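Local coordinates for aspartate aminotransferase, mitochondrial (Trypanosoma brucei brucei, PDB 4W5K), which probably catalyses the pyridoxal-phosphate-dependent transfer of an amino group from aspartate to 2-oxoglutarate, working as a homodimeric aminotransferase, at residues A167-V172 with R201-P206; V208-Q213 with L237-S242. The protein carries 1 engineered substitution. All blocks are in the same frame, centred on the assembly; numbering follows the deposited sequence.

Contact 1. Residues A167-V172 with R201-P206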
loop_
_atom_site.group_PDB
_atom_site.type_symbol
_atom_site.label_atom_id
_atom_site.label_comp_id
_atom_site.label_asym_id
_atom_site.label_seq_id
_atom_site.Cartn_x
_atom_site.Cartn_y
_atom_site.Cartn_z
ATOM N N ALA A 167 -14.763 -23.583 -21.094
ATOM C CA ALA A 167 -14.840 -22.142 -20.843
ATOM C C ALA A 167 -14.770 -21.394 -22.171
ATOM O O ALA A 167 -14.063 -21.808 -23.084
ATOM C CB ALA A 167 -13.703 -21.707 -19.900
ATOM N N PRO A 168 -15.520 -20.293 -22.297
ATOM C CA PRO A 168 -15.455 -19.518 -23.543
ATOM C C PRO A 168 -14.024 -19.159 -23.939
ATOM O O PRO A 168 -13.222 -18.822 -23.062
ATOM C CB PRO A 168 -16.236 -18.241 -23.206
ATOM C CG PRO A 168 -17.104 -18.596 -22.068
ATOM C CD PRO A 168 -16.368 -19.651 -21.279
ATOM N N GLU A 169 -13.713 -19.221 -25.232
ATOM C CA GLU A 169 -12.423 -18.744 -25.720
ATOM C C GLU A 169 -12.142 -17.347 -25.178
ATOM O O GLU A 169 -13.045 -16.481 -25.130
ATOM C CB GLU A 169 -12.387 -18.703 -27.251
ATOM C CG GLU A 169 -11.742 -19.890 -27.945
ATOM C CD GLU A 169 -11.391 -19.571 -29.384
ATOM O OE1 GLU A 169 -12.203 -19.898 -30.270
ATOM O OE2 GLU A 169 -10.319 -18.967 -29.627
ATOM N N GLY A 170 -10.896 -17.120 -24.789
ATOM C CA GLY A 170 -10.478 -15.839 -24.251
ATOM C C GLY A 170 -10.905 -15.605 -22.822
ATOM O O GLY A 170 -11.087 -14.469 -22.394
ATOM N N SER A 171 -11.049 -16.679 -22.053
ATOM C CA SER A 171 -11.338 -16.515 -20.634
ATOM C C SER A 171 -10.059 -16.226 -19.849
ATOM O O SER A 171 -8.969 -16.706 -20.190
ATOM C CB SER A 171 -12.036 -17.766 -20.073
ATOM O OG SER A 171 -13.336 -17.928 -20.630
ATOM N N VAL A 172 -10.178 -15.432 -18.792
ATOM C CA VAL A 172 -9.054 -15.245 -17.878
ATOM C C VAL A 172 -9.044 -16.422 -16.874
ATOM O O VAL A 172 -10.077 -16.732 -16.262
ATOM C CB VAL A 172 -9.136 -13.891 -17.158
ATOM C CG1 VAL A 172 -7.972 -13.724 -16.182
ATOM C CG2 VAL A 172 -9.162 -12.762 -18.201
ATOM N N ARG A 201 -4.620 -23.455 -26.545
ATOM C CA ARG A 201 -5.571 -23.807 -27.605
ATOM C C ARG A 201 -6.875 -23.012 -27.534
ATOM O O ARG A 201 -7.466 -22.662 -28.573
ATOM C CB ARG A 201 -5.882 -25.306 -27.555
ATOM C CG ARG A 201 -6.984 -25.741 -28.522
ATOM C CD ARG A 201 -6.994 -27.254 -28.722
ATOM N NE ARG A 201 -6.983 -27.976 -27.454
ATOM C CZ ARG A 201 -8.049 -28.136 -26.674
ATOM N NH1 ARG A 201 -9.225 -27.624 -27.038
ATOM N NH2 ARG A 201 -7.937 -28.811 -25.533
ATOM N N ARG A 202 -7.336 -22.743 -26.320
ATOM C CA ARG A 202 -8.584 -22.001 -26.137
ATOM C C ARG A 202 -8.361 -20.488 -26.111
ATOM O O ARG A 202 -9.310 -19.722 -25.897
ATOM C CB ARG A 202 -9.279 -22.448 -24.847
ATOM C CG ARG A 202 -9.774 -23.913 -24.889
ATOM C CD ARG A 202 -10.872 -24.074 -25.936
ATOM N NE ARG A 202 -12.162 -23.566 -25.463
ATOM C CZ ARG A 202 -13.144 -23.136 -26.250
ATOM N NH1 ARG A 202 -12.997 -23.111 -27.577
ATOM N NH2 ARG A 202 -14.278 -22.711 -25.707
ATOM N N ASN A 203 -7.119 -20.070 -26.356
ATOM C CA ASN A 203 -6.737 -18.650 -26.349
ATOM C C ASN A 203 -7.119 -17.963 -25.040
ATOM O O ASN A 203 -7.531 -16.774 -25.035
ATOM C CB ASN A 203 -7.366 -17.912 -27.545
ATOM C CG ASN A 203 -6.892 -18.468 -28.884
ATOM O OD1 ASN A 203 -5.688 -18.510 -29.159
ATOM N ND2 ASN A 203 -7.835 -18.931 -29.705
ATOM N N HIS A 204 -6.962 -18.702 -23.932
ATOM C CA HIS A 204 -7.214 -18.169 -22.596
ATOM C C HIS A 204 -6.058 -17.275 -22.141
ATOM O O HIS A 204 -4.938 -17.349 -22.658
ATOM C CB HIS A 204 -7.417 -19.308 -21.563
ATOM C CG HIS A 204 -8.672 -20.101 -21.764
ATOM N ND1 HIS A 204 -9.824 -19.561 -22.296
ATOM C CD2 HIS A 204 -8.956 -21.398 -21.497
ATOM C CE1 HIS A 204 -10.761 -20.491 -22.354
ATOM N NE2 HIS A 204 -10.258 -21.617 -21.870
ATOM N N ILE A 205 -6.341 -16.431 -21.164
ATOM C CA ILE A 205 -5.344 -15.523 -20.603
ATOM C C ILE A 205 -5.007 -15.991 -19.193
ATOM O O ILE A 205 -5.834 -15.872 -18.291
ATOM C CB ILE A 205 -5.862 -14.054 -20.568
ATOM C CG1 ILE A 205 -6.232 -13.563 -21.979
ATOM C CG2 ILE A 205 -4.818 -13.133 -19.958
ATOM C CD1 ILE A 205 -7.661 -13.889 -22.408
ATOM N N PRO A 206 -3.807 -16.571 -18.998
ATOM C CA PRO A 206 -3.432 -17.086 -17.677
ATOM C C PRO A 206 -3.040 -15.979 -16.713
ATOM O O PRO A 206 -2.256 -15.111 -17.098
ATOM C CB PRO A 206 -2.226 -17.971 -17.970
ATOM C CG PRO A 206 -1.647 -17.392 -19.228
ATOM C CD PRO A 206 -2.805 -16.904 -20.031
HETATM O O HOH W 1 -15.779 -19.965 -27.160
#
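Two bends in the Arg202 side chain, at chi2 (-65°) and chi3 (-78°), fold its guanidinium back toward the loop 167-172. There Arg202 NH2 gives a hydrogen bond of 2.8 Å to Ala167 O. Glu169 CG lies over one face of the same group, and the two side chains cross at about a right angle. His204 has CG beside its own backbone N (chi1 -68°), which turns the ring edge to the loop. Ser171 N donates to His204 ND1 at 3.1 Å, tilted from the ring plane. His204 CE1 comes to 3.1 Å from Pro168 O. That oxygen accepts a hydrogen bond from Ser171 OG. His204 NE2 is bonded to Leu164 O in helix 157-166, so the ring ties together three parts of the chain. Asn203 ends helix 189-201 in a Schellman motif. From this turn the chain enters the mixed central sheet of the aminotransferase large domain, where Ile205 pairs in parallel with Val172. Ile205 N donates to Ser171 O at 2.8 Å. Nearer the helix end, Gly170 N binds Arg202 O at 3.2 Å. A water bridges Glu169 N and Arg202 NH2, weakly on the arginine side.

Contact 2. Residues V208-Q213 with L237-S242. With PLP (pyridoxal-5'-phosphate), chain C.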
loop_
_atom_site.group_PDB
_atom_site.type_symbol
_atom_site.label_atom_id
_atom_site.label_comp_id
_atom_site.label_asym_id
_atom_site.label_seq_id
_atom_site.Cartn_x
_atom_site.Cartn_y
_atom_site.Cartn_z
ATOM N N VAL A 208 -1.358 -15.944 -13.183
ATOM C CA VAL A 208 -0.631 -16.797 -12.219
ATOM C C VAL A 208 -0.478 -16.086 -10.886
ATOM O O VAL A 208 0.097 -15.000 -10.818
ATOM C CB VAL A 208 0.737 -17.160 -12.749
ATOM C CG1 VAL A 208 1.542 -17.988 -11.676
ATOM C CG2 VAL A 208 0.597 -17.962 -14.009
ATOM N N ASP A 209 -1.031 -16.671 -9.833
ATOM C CA ASP A 209 -0.769 -16.206 -8.471
ATOM C C ASP A 209 0.407 -17.033 -7.949
ATOM O O ASP A 209 0.273 -18.233 -7.686
ATOM C CB ASP A 209 -2.025 -16.359 -7.589
ATOM C CG ASP A 209 -1.817 -15.835 -6.160
ATOM O OD1 ASP A 209 -0.660 -15.600 -5.766
ATOM O OD2 ASP A 209 -2.818 -15.662 -5.427
ATOM N N MET A 210 1.578 -16.402 -7.874
ATOM C CA MET A 210 2.796 -17.079 -7.407
ATOM C C MET A 210 3.213 -16.493 -6.066
ATOM O O MET A 210 4.047 -15.573 -6.003
ATOM C CB MET A 210 3.946 -16.934 -8.416
ATOM C CG MET A 210 5.179 -17.782 -8.002
ATOM S SD MET A 210 6.432 -17.934 -9.279
ATOM C CE MET A 210 7.014 -16.249 -9.368
ATOM N N ALA A 211 2.613 -17.015 -5.004
ATOM C CA ALA A 211 2.832 -16.449 -3.669
ATOM C C ALA A 211 3.949 -17.154 -2.915
ATOM O O ALA A 211 4.362 -16.656 -1.878
ATOM C CB ALA A 211 1.509 -16.508 -2.835
ATOM N N TYR A 212 4.437 -18.298 -3.413
ATOM C CA TYR A 212 5.362 -19.121 -2.636
ATOM C C TYR A 212 6.541 -19.662 -3.434
ATOM O O TYR A 212 6.997 -20.756 -3.158
ATOM C CB TYR A 212 4.607 -20.311 -1.998
ATOM C CG TYR A 212 3.458 -19.864 -1.128
ATOM C CD1 TYR A 212 3.701 -19.354 0.138
ATOM C CD2 TYR A 212 2.131 -19.941 -1.577
ATOM C CE1 TYR A 212 2.673 -18.917 0.950
ATOM C CE2 TYR A 212 1.081 -19.497 -0.774
ATOM C CZ TYR A 212 1.373 -18.977 0.494
ATOM O OH TYR A 212 0.368 -18.532 1.316
ATOM N N GLN A 213 7.053 -18.898 -4.390
ATOM C CA GLN A 213 8.230 -19.355 -5.144
ATOM C C GLN A 213 9.411 -19.641 -4.212
ATOM O O GLN A 213 9.801 -18.777 -3.427
ATOM C CB GLN A 213 8.656 -18.325 -6.187
ATOM C CG GLN A 213 9.725 -18.898 -7.149
ATOM C CD GLN A 213 10.417 -17.844 -7.989
ATOM O OE1 GLN A 213 10.106 -16.659 -7.892
ATOM N NE2 GLN A 213 11.370 -18.272 -8.823
ATOM N N LEU A 237 0.530 -13.125 -20.556
ATOM C CA LEU A 237 0.530 -13.794 -19.261
ATOM C C LEU A 237 0.635 -12.759 -18.128
ATOM O O LEU A 237 1.409 -11.816 -18.239
ATOM C CB LEU A 237 1.703 -14.778 -19.174
ATOM C CG LEU A 237 2.195 -15.176 -17.774
ATOM C CD1 LEU A 237 1.219 -16.182 -17.137
ATOM C CD2 LEU A 237 3.608 -15.786 -17.847
ATOM N N ILE A 238 -0.142 -12.934 -17.057
ATOM C CA ILE A 238 -0.051 -12.059 -15.887
ATOM C C ILE A 238 0.515 -12.871 -14.731
ATOM O O ILE A 238 0.117 -14.020 -14.547
ATOM C CB ILE A 238 -1.421 -11.487 -15.468
ATOM C CG1 ILE A 238 -2.119 -10.842 -16.664
ATOM C CG2 ILE A 238 -1.271 -10.448 -14.321
ATOM C CD1 ILE A 238 -3.307 -11.610 -17.127
ATOM N N VAL A 239 1.431 -12.282 -13.961
ATOM C CA VAL A 239 1.969 -12.960 -12.784
ATOM C C VAL A 239 1.927 -12.019 -11.580
ATOM O O VAL A 239 2.462 -10.910 -11.661
ATOM C CB VAL A 239 3.427 -13.421 -12.980
ATOM C CG1 VAL A 239 3.902 -14.198 -11.736
ATOM C CG2 VAL A 239 3.559 -14.319 -14.225
ATOM N N ALA A 240 1.275 -12.452 -10.491
ATOM C CA ALA A 240 1.283 -11.721 -9.222
ATOM C C ALA A 240 2.280 -12.425 -8.325
ATOM O O ALA A 240 2.102 -13.604 -7.998
ATOM C CB ALA A 240 -0.105 -11.709 -8.576
ATOM N N GLN A 241 3.344 -11.713 -7.962
ATOM C CA GLN A 241 4.472 -12.319 -7.270
ATOM C C GLN A 241 4.605 -11.750 -5.849
ATOM O O GLN A 241 4.797 -10.548 -5.669
ATOM C CB GLN A 241 5.757 -12.079 -8.100
ATOM C CG GLN A 241 7.053 -12.506 -7.462
ATOM C CD GLN A 241 8.243 -12.193 -8.352
ATOM O OE1 GLN A 241 8.239 -11.186 -9.068
ATOM N NE2 GLN A 241 9.290 -13.018 -8.275
ATOM N N SER A 242 4.523 -12.619 -4.843
ATOM C CA SER A 242 4.650 -12.201 -3.440
ATOM C C SER A 242 6.022 -12.499 -2.850
ATOM O O SER A 242 6.572 -13.589 -3.045
ATOM C CB SER A 242 3.576 -12.896 -2.584
ATOM O OG SER A 242 3.773 -12.616 -1.204
HETATM N N1 PLP C . -2.246 -15.305 -2.914
HETATM C C2 PLP C . -2.112 -16.444 -2.155
HETATM C C2A PLP C . -2.409 -17.760 -2.798
HETATM C C3 PLP C . -1.709 -16.366 -0.822
HETATM O O3 PLP C . -1.587 -17.485 -0.043
HETATM C C4 PLP C . -1.434 -15.128 -0.257
HETATM C C4A PLP C . -0.785 -15.095 1.098
HETATM O O4A PLP C . -1.482 -15.305 2.096
HETATM C C5 PLP C . -1.567 -13.972 -1.025
HETATM C C6 PLP C . -1.959 -14.070 -2.362
HETATM C C5A PLP C . -1.301 -12.601 -0.422
HETATM O O4P PLP C . 0.075 -12.371 -0.296
HETATM P P PLP C . 0.641 -10.996 0.166
HETATM O O1P PLP C . 0.805 -10.967 1.656
HETATM O O2P PLP C . -0.277 -9.887 -0.286
HETATM O O3P PLP C . 1.984 -10.891 -0.519
HETATM O O HOH W 2 1.273 -13.697 -5.057
HETATM O O HOH W 3 6.651 -15.780 -4.876
HETATM O O HOH W 4 3.401 -15.044 0.244
HETATM O O HOH W 5 6.650 -15.569 -1.056
#
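Ser242 packs against Ala211 where two parallel strands run out beneath the cofactor. Its CB lies 3.8 Å from Ala211 CA and 3.3 Å from PLP O3P. From there OG, anti to the backbone N (chi1 174°), donates a hydrogen bond of 2.6 Å to PLP O3P. The same OG accepts from a water that also binds Ala211 O, and it has a further bond to Ser244 N. Behind this tip, backbone bonds join strands 205-210 and 238-242. Val208 N donates to Ile238 O, Ala240 N to Val208 O, Met210 N to Ala240 O, and Ser242 N to Met210 O. Val208, Met210 and Val239 share one sheet face, and Val208 CG2 meets Leu237 CD1 at 3.7 Å. Asp209 and Ala240 are on the other face, and a water links Asp209 OD1 to Ala240 O. Asp209 OD2 reaches PLP N1 at 2.6 Å and is also bonded to His131. Ala211 CB lies against the pyridine ring, while Tyr212 OH bonds PLP O3 at 2.6 Å. These strand ends and the loop after one thus supply part of the cofactor's grip. The carboxylate beside N1 is consistent with a protonated N1, as in fold-type I enzymes, which would help the ring act as electron sink.

How the contacts relate
Both contacts use strand 205-210. Contact 1 holds its start to the loop before strand 172-176. Contact 2 joins its later part to strand 238-242, on the other side in the sheet order. They meet where Pro206 O lies 3.0 Å from Ile238 N, a probable hydrogen bond, and where Ile205 CG2 packs on Ile238 CD1. Contact 1 is partly buried and away from the annotated sites. Its chemistry is that of a helix-to-strand turn, with the Arg202 and His204 side chains bound to loop backbone. Contact 2 is fully buried near the chain centre. Regular strand pairing dominates there, with polar side chains turned to the cofactor.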